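Local structure of PpBBE-like 1 D396N (Physcomitrella patens subsp. patens, 6EO5) at residues 222-227 and 306-311; 256-259 and 263-266; 296-301 and 312-317. The protein is an engineered variant of a berberine bridge enzyme-like flavoprotein that, in its native form, oxidises cellobiose with a bound FAD cofactor. All blocks are in the same frame, centred on the assembly; numbering follows the deposited sequence.

Interaction 1: residues 222-227 and 306-311; sequences VTHFKY and ILVNWN
H224 of strand 222-230 and V308 near the end of helix 302-308 make the dense part of this contact. CG1 of V308 sits over one face of the imidazole, 3.6 Å from the ring centroid and 21° off the normal, which meets the criteria for a CH-pi contact. The methyl is displaced toward the ND1-CE1 side of the ring, its nearest ring atom being CE1 of H224 at 3.4 Å. CG1 is anti to the backbone N of V308 (chi1 172°), and this torsion turns that branch toward the strand. The side chain of N309 runs alongside the imidazole, pointing the other way, with its amide plane 64° from the ring plane. A Schellman motif ends the helix just beyond: N311, with positive phi, donates its N to V308 O at 2.9 Å, and Y312 N reaches back to L307 O.

Toward N311 the contact is loose. K226 is extended and partly exposed, N311 is exposed, and K226 NZ comes no nearer to N311 OD1 than 4.9 Å. No hydrogen bond joins the two segments. The imidazole takes its polar partner from within the sheet, H224 NE2 bonding to E268, so the ring is fixed at one corner by a carboxylate while its pi face receives a methyl of V308 from the helix end.

Interaction 2: residues 256-259 and 263-266; sequences AFYM and GVSW
W266 O is gripped from strand 253-259 by a strong donor and a weaker one. Y258 N donates to W266 O at 2.8 Å with an N-H...O angle of 160°, and F257 CA adds a CA-H...O contact to the same oxygen, which also lies over one face of the F257 ring. The return bond, W266 N to Y258 O at 3.0 Å, makes Y258 and W266 an antiparallel hydrogen-bonded pair. M259 and S265 follow as a non-hydrogen-bonded pair, CA atoms 4.2 Å apart, and the short strand segments run antiparallel.

On the face bearing Y258 and W266 the aromatic rings stack face to face. The tyrosine ring and the six-membered ring of the indole have centroids 3.8 Å apart and planes only 9° from parallel. Y258 CB covers the five-membered ring, 3.3 Å from its centroid, as a CH-pi contact. The indole lies against the Y258 ring across the strands because W266 CG lies between the backbone N and the carbonyl carbon (chi1 70°). K226 meets the other indole face in a cation-pi contact, while Y258 OH bonds to D260 in the connecting turn. With a serine in place of W266, the Y258 ring would probably lose its stacking surface and K226 its aromatic partner.

Antiparallel strands next to each other in the chain, paired by reciprocal backbone bonds and joined by a short turn, form a beta hairpin, here 253-259 with 264-271 inside the seven-stranded antiparallel sheet; the Y258-W266 stack is a cross-strand pair on one of its faces.

Interaction 3: residues 296-301 and 312-317; sequences VEEELN and YPSNTN
The torsions of E298 and S314 bring their polar ends together. E298 leaves strand 294-300 with CG anti to its backbone nitrogen (chi1 -170°) and stays extended beyond it (chi2 -178°), which carries the carboxylate out to the loop. S314 answers with OG held between its own backbone N and carbonyl carbon (chi1 71°), turning the hydroxyl toward the strand. The result is a hydrogen bond from S314 OG to E298 OE2 of 2.7 Å, the donor meeting the oxygen nearly in line with its C-O bond. The other contact is apolar: L300 CD2 lies 3.6 Å from S314 CB. The serine is thus engaged through its hydroxyl by the glutamate and through its methylene by the leucine.

The loop around S314 has a defined shape. A type I turn runs from P313 to T316, and P313 O accepts from two donors of the same residue, T316 N at 2.8 Å and T316 OG1 also at 2.8 Å; the hydroxyl approaches in the carbonyl plane, on a lone pair. Outside the two segments, S314 O receives a bond from Q304 NE2 of helix 302-308, and N301 OD1 caps that helix through Q304 N. V308, from the same helix, touches both L300 and S314.

Only 91 Å² is buried between the segments, and a single hydrogen bond crosses, so the tie is local: the edge strand and the loop beyond the helix meet at one serine. E298 and S314 are both partly exposed. With the hydroxyl as donor, E298 OE2 acts as acceptor, as an ionised carboxylate would, and the bond is likely to favour the charged form, at a site that is only partly exposed.

How the interactions relate
All three interactions involve the seven-stranded antiparallel sheet, in which 294-300, 222-230, 264-271 and 253-259 lie side by side. Interaction 2 comes first to closure along the chain, falling wholly between the two segments of interaction 1, whereas interactions 1 and 3 alternate in sequence. Centres of 1 and 3 are about 7 Å apart: their strands pair directly, V222 O with L300 N, and strand 294-300 and helix 302-308 follow each other in the chain. Interaction 2 lies about 15 Å from interaction 1, centre to centre, touching it through K226 and W266, and about 21 Å from interaction 3. Helix 302-308 and the loop after it lie over one face of the sheet at its 294-300 end, with the side chain of N309 about 9 Å from the bound FAD.

Interaction 1: residues 222-227 and 306-311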
# COMPACT_ATOMS: atom_id res chain seq x y z
N VAL A 222 -11.91 15.63 -13.82
CA VAL A 222 -10.48 15.36 -13.77
C VAL A 222 -10.05 14.85 -15.14
O VAL A 222 -10.87 14.57 -16.01
CB VAL A 222 -10.11 14.35 -12.66
CG1 VAL A 222 -10.66 14.83 -11.31
CG2 VAL A 222 -10.63 12.96 -13.01
N THR A 223 -8.73 14.72 -15.32
CA THR A 223 -8.15 14.35 -16.61
C THR A 223 -7.11 13.26 -16.42
O THR A 223 -6.18 13.39 -15.61
CB THR A 223 -7.52 15.57 -17.30
OG1 THR A 223 -8.51 16.59 -17.44
CG2 THR A 223 -6.98 15.18 -18.67
N HIS A 224 -7.27 12.19 -17.18
CA HIS A 224 -6.37 11.05 -17.15
C HIS A 224 -5.49 11.09 -18.39
O HIS A 224 -5.99 11.29 -19.50
CB HIS A 224 -7.18 9.75 -17.08
CG HIS A 224 -6.35 8.52 -17.27
ND1 HIS A 224 -6.33 7.82 -18.46
CD2 HIS A 224 -5.51 7.87 -16.43
CE1 HIS A 224 -5.51 6.79 -18.34
NE2 HIS A 224 -5.00 6.80 -17.12
N PHE A 225 -4.19 10.91 -18.21
CA PHE A 225 -3.28 10.86 -19.35
C PHE A 225 -2.34 9.67 -19.22
O PHE A 225 -2.02 9.23 -18.11
CB PHE A 225 -2.46 12.15 -19.49
CG PHE A 225 -1.64 12.51 -18.28
CD1 PHE A 225 -2.20 13.25 -17.25
CD2 PHE A 225 -0.29 12.14 -18.20
CE1 PHE A 225 -1.44 13.61 -16.14
CE2 PHE A 225 0.48 12.49 -17.09
CZ PHE A 225 -0.10 13.23 -16.06
N LYS A 226 -1.92 9.15 -20.37
CA LYS A 226 -0.94 8.07 -20.40
C LYS A 226 -0.21 8.13 -21.73
O LYS A 226 -0.84 8.15 -22.80
CB LYS A 226 -1.61 6.71 -20.19
CG LYS A 226 -0.66 5.52 -20.17
CD LYS A 226 -1.31 4.34 -19.47
CE LYS A 226 -0.47 3.07 -19.60
NZ LYS A 226 -0.99 1.97 -18.74
N TYR A 227 1.12 8.20 -21.67
CA TYR A 227 1.97 8.23 -22.85
C TYR A 227 2.85 6.99 -22.79
O TYR A 227 3.59 6.79 -21.82
CB TYR A 227 2.81 9.51 -22.90
CG TYR A 227 1.99 10.76 -22.69
CD1 TYR A 227 1.09 11.20 -23.65
CD2 TYR A 227 2.09 11.48 -21.51
CE1 TYR A 227 0.32 12.34 -23.45
CE2 TYR A 227 1.32 12.62 -21.30
CZ TYR A 227 0.44 13.04 -22.28
OH TYR A 227 -0.32 14.17 -22.09
N ILE A 306 -11.17 6.12 -11.38
CA ILE A 306 -10.88 4.87 -10.67
C ILE A 306 -10.96 3.69 -11.62
O ILE A 306 -10.14 2.77 -11.57
CB ILE A 306 -11.84 4.71 -9.49
CG1 ILE A 306 -11.76 5.94 -8.59
CG2 ILE A 306 -11.52 3.47 -8.70
CD1 ILE A 306 -10.42 6.11 -7.94
N LEU A 307 -11.96 3.68 -12.51
CA LEU A 307 -12.10 2.54 -13.41
C LEU A 307 -10.98 2.53 -14.44
O LEU A 307 -10.41 1.47 -14.74
CB LEU A 307 -13.46 2.58 -14.09
CG LEU A 307 -14.61 2.23 -13.14
CD1 LEU A 307 -15.92 2.87 -13.58
CD2 LEU A 307 -14.74 0.72 -13.04
N VAL A 308 -10.64 3.69 -14.98
CA VAL A 308 -9.63 3.73 -16.03
C VAL A 308 -8.26 3.37 -15.46
O VAL A 308 -7.47 2.66 -16.09
CB VAL A 308 -9.64 5.10 -16.72
CG1 VAL A 308 -8.48 5.24 -17.66
CG2 VAL A 308 -10.95 5.28 -17.47
N ASN A 309 -7.98 3.83 -14.23
CA ASN A 309 -6.72 3.52 -13.57
C ASN A 309 -6.58 2.04 -13.24
O ASN A 309 -5.52 1.63 -12.77
CB ASN A 309 -6.56 4.33 -12.28
CG ASN A 309 -6.05 5.72 -12.54
OD1 ASN A 309 -5.61 6.03 -13.64
ND2 ASN A 309 -6.10 6.58 -11.53
N TRP A 310 -7.61 1.24 -13.47
CA TRP A 310 -7.49 -0.20 -13.38
C TRP A 310 -7.87 -0.89 -14.69
O TRP A 310 -8.29 -2.05 -14.68
CB TRP A 310 -8.30 -0.74 -12.21
CG TRP A 310 -7.77 -2.05 -11.75
CD1 TRP A 310 -8.42 -3.25 -11.77
CD2 TRP A 310 -6.46 -2.30 -11.24
NE1 TRP A 310 -7.60 -4.23 -11.29
CE2 TRP A 310 -6.39 -3.69 -10.96
CE3 TRP A 310 -5.35 -1.50 -10.98
CZ2 TRP A 310 -5.24 -4.29 -10.41
CZ3 TRP A 310 -4.20 -2.09 -10.45
CH2 TRP A 310 -4.16 -3.48 -10.17
N ASN A 311 -7.71 -0.19 -15.82
CA ASN A 311 -7.88 -0.72 -17.17
C ASN A 311 -9.33 -1.07 -17.50
O ASN A 311 -9.59 -1.92 -18.36
CB ASN A 311 -6.99 -1.94 -17.39
CG ASN A 311 -5.53 -1.59 -17.34
OD1 ASN A 311 -5.07 -0.73 -18.08
ND2 ASN A 311 -4.78 -2.22 -16.44

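Interaction 2: residues 256-259 and 263-266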
# COMPACT_ATOMS: atom_id res chain seq x y z
N ALA A 256 2.98 8.42 -12.32
CA ALA A 256 3.87 7.30 -12.10
C ALA A 256 4.47 6.91 -13.43
O ALA A 256 3.80 6.97 -14.46
CB ALA A 256 3.13 6.10 -11.49
N PHE A 257 5.74 6.54 -13.41
CA PHE A 257 6.42 6.05 -14.60
C PHE A 257 6.56 4.52 -14.53
O PHE A 257 6.71 3.94 -13.44
CB PHE A 257 7.79 6.72 -14.72
CG PHE A 257 8.45 6.54 -16.06
CD1 PHE A 257 8.26 7.46 -17.07
CD2 PHE A 257 9.29 5.44 -16.29
CE1 PHE A 257 8.88 7.30 -18.31
CE2 PHE A 257 9.91 5.28 -17.52
CZ PHE A 257 9.71 6.21 -18.53
N TYR A 258 6.50 3.88 -15.69
CA TYR A 258 6.57 2.43 -15.79
C TYR A 258 7.61 2.03 -16.83
O TYR A 258 7.89 2.77 -17.77
CB TYR A 258 5.20 1.82 -16.13
CG TYR A 258 5.20 0.34 -16.44
CD1 TYR A 258 5.58 -0.13 -17.70
CD2 TYR A 258 4.81 -0.60 -15.49
CE1 TYR A 258 5.59 -1.49 -18.00
CE2 TYR A 258 4.81 -1.97 -15.78
CZ TYR A 258 5.21 -2.40 -17.04
OH TYR A 258 5.22 -3.74 -17.35
N MET A 259 8.16 0.83 -16.67
CA MET A 259 9.28 0.35 -17.46
C MET A 259 9.40 -1.14 -17.21
O MET A 259 9.16 -1.58 -16.08
CB MET A 259 10.55 1.10 -17.05
CG MET A 259 11.82 0.73 -17.73
SD MET A 259 13.21 1.64 -17.02
CE MET A 259 12.70 3.33 -17.28
N GLY A 263 10.83 -3.78 -23.02
CA GLY A 263 10.98 -2.52 -23.72
C GLY A 263 9.83 -1.54 -23.53
O GLY A 263 9.96 -0.39 -23.96
N VAL A 264 8.72 -1.96 -22.93
CA VAL A 264 7.61 -1.04 -22.68
C VAL A 264 8.03 0.00 -21.65
O VAL A 264 8.75 -0.30 -20.69
CB VAL A 264 6.37 -1.82 -22.22
CG1 VAL A 264 5.22 -0.87 -21.90
CG2 VAL A 264 5.96 -2.83 -23.27
N SER A 265 7.59 1.24 -21.86
CA SER A 265 7.69 2.28 -20.84
C SER A 265 6.54 3.27 -21.02
O SER A 265 6.06 3.48 -22.13
CB SER A 265 9.04 3.02 -20.90
OG SER A 265 9.16 3.75 -22.10
N TRP A 266 6.11 3.87 -19.91
CA TRP A 266 5.04 4.85 -20.02
C TRP A 266 5.07 5.82 -18.85
O TRP A 266 5.67 5.56 -17.81
CB TRP A 266 3.65 4.19 -20.14
CG TRP A 266 3.10 3.49 -18.90
CD1 TRP A 266 2.77 4.06 -17.69
CD2 TRP A 266 2.74 2.10 -18.80
NE1 TRP A 266 2.26 3.10 -16.84
CE2 TRP A 266 2.23 1.89 -17.50
CE3 TRP A 266 2.80 1.01 -19.68
CZ2 TRP A 266 1.79 0.64 -17.06
CZ3 TRP A 266 2.36 -0.23 -19.24
CH2 TRP A 266 1.87 -0.40 -17.95

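Interaction 3: residues 296-301 and 312-317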
# COMPACT_ATOMS: atom_id res chain seq x y z
N VAL A 296 -3.03 9.07 -24.88
CA VAL A 296 -4.39 8.99 -24.35
C VAL A 296 -4.57 10.09 -23.32
O VAL A 296 -3.91 10.07 -22.27
CB VAL A 296 -4.70 7.63 -23.73
CG1 VAL A 296 -6.01 7.68 -22.98
CG2 VAL A 296 -4.72 6.56 -24.81
N GLU A 297 -5.45 11.06 -23.60
CA GLU A 297 -5.81 12.13 -22.68
C GLU A 297 -7.32 12.25 -22.68
O GLU A 297 -7.93 12.46 -23.73
CB GLU A 297 -5.16 13.46 -23.08
CG GLU A 297 -3.64 13.43 -23.16
CD GLU A 297 -3.07 14.47 -24.12
OE1 GLU A 297 -3.85 15.06 -24.91
OE2 GLU A 297 -1.84 14.70 -24.11
N GLU A 298 -7.93 12.15 -21.50
CA GLU A 298 -9.36 11.88 -21.38
C GLU A 298 -9.92 12.60 -20.17
O GLU A 298 -9.45 12.38 -19.05
CB GLU A 298 -9.58 10.38 -21.24
CG GLU A 298 -11.02 9.95 -21.34
CD GLU A 298 -11.19 8.44 -21.14
OE1 GLU A 298 -10.15 7.75 -20.86
OE2 GLU A 298 -12.36 7.97 -21.26
N GLU A 299 -10.93 13.45 -20.36
CA GLU A 299 -11.59 14.08 -19.23
C GLU A 299 -12.70 13.16 -18.71
O GLU A 299 -13.49 12.62 -19.49
CB GLU A 299 -12.15 15.45 -19.59
CG GLU A 299 -12.70 16.21 -18.40
CD GLU A 299 -13.02 17.67 -18.73
OE1 GLU A 299 -12.07 18.44 -19.02
OE2 GLU A 299 -14.21 18.03 -18.70
N LEU A 300 -12.74 12.97 -17.39
CA LEU A 300 -13.59 11.98 -16.74
C LEU A 300 -14.12 12.55 -15.43
O LEU A 300 -13.62 13.57 -14.94
CB LEU A 300 -12.82 10.69 -16.43
CG LEU A 300 -12.10 9.97 -17.56
CD1 LEU A 300 -11.24 8.87 -17.00
CD2 LEU A 300 -13.13 9.43 -18.51
N ASN A 301 -15.11 11.88 -14.85
CA ASN A 301 -15.44 12.14 -13.45
C ASN A 301 -14.62 11.19 -12.58
O ASN A 301 -13.91 10.31 -13.08
CB ASN A 301 -16.94 12.03 -13.19
CG ASN A 301 -17.47 10.61 -13.33
OD1 ASN A 301 -16.85 9.64 -12.89
ND2 ASN A 301 -18.66 10.49 -13.91
N TYR A 312 -10.27 -0.44 -16.86
CA TYR A 312 -11.61 -0.62 -17.38
C TYR A 312 -11.95 0.53 -18.31
O TYR A 312 -11.54 1.67 -18.05
CB TYR A 312 -12.65 -0.68 -16.27
CG TYR A 312 -12.68 -1.97 -15.47
CD1 TYR A 312 -13.31 -3.10 -15.96
CD2 TYR A 312 -12.10 -2.04 -14.20
CE1 TYR A 312 -13.35 -4.28 -15.22
CE2 TYR A 312 -12.14 -3.22 -13.46
CZ TYR A 312 -12.77 -4.33 -13.97
OH TYR A 312 -12.82 -5.50 -13.24
N PRO A 313 -12.68 0.25 -19.40
CA PRO A 313 -13.18 1.33 -20.25
C PRO A 313 -13.99 2.33 -19.43
O PRO A 313 -14.75 1.94 -18.54
CB PRO A 313 -14.05 0.59 -21.27
CG PRO A 313 -13.47 -0.78 -21.31
CD PRO A 313 -13.05 -1.07 -19.91
N SER A 314 -13.84 3.62 -19.75
CA SER A 314 -14.50 4.64 -18.93
C SER A 314 -16.02 4.58 -19.01
O SER A 314 -16.69 5.23 -18.20
CB SER A 314 -14.02 6.04 -19.31
OG SER A 314 -14.49 6.46 -20.58
N ASN A 315 -16.57 3.80 -19.93
CA ASN A 315 -18.01 3.56 -19.97
C ASN A 315 -18.43 2.37 -19.12
O ASN A 315 -19.61 2.01 -19.13
CB ASN A 315 -18.49 3.37 -21.41
CG ASN A 315 -17.96 2.10 -22.04
OD1 ASN A 315 -16.95 1.56 -21.62
ND2 ASN A 315 -18.66 1.61 -23.06
N THR A 316 -17.50 1.76 -18.38
CA THR A 316 -17.87 0.64 -17.52
C THR A 316 -18.87 1.08 -16.45
O THR A 316 -18.82 2.22 -15.97
CB THR A 316 -16.62 0.04 -16.88
OG1 THR A 316 -15.79 -0.55 -17.90
CG2 THR A 316 -16.99 -1.03 -15.85
N ASN A 317 -19.80 0.20 -16.12
CA ASN A 317 -20.75 0.44 -15.03
C ASN A 317 -20.00 0.65 -13.72
O ASN A 317 -19.21 -0.23 -13.33
CB ASN A 317 -21.71 -0.73 -14.90
CG ASN A 317 -22.73 -0.55 -13.79
OD1 ASN A 317 -22.92 0.55 -13.26
ND2 ASN A 317 -23.39 -1.63 -13.42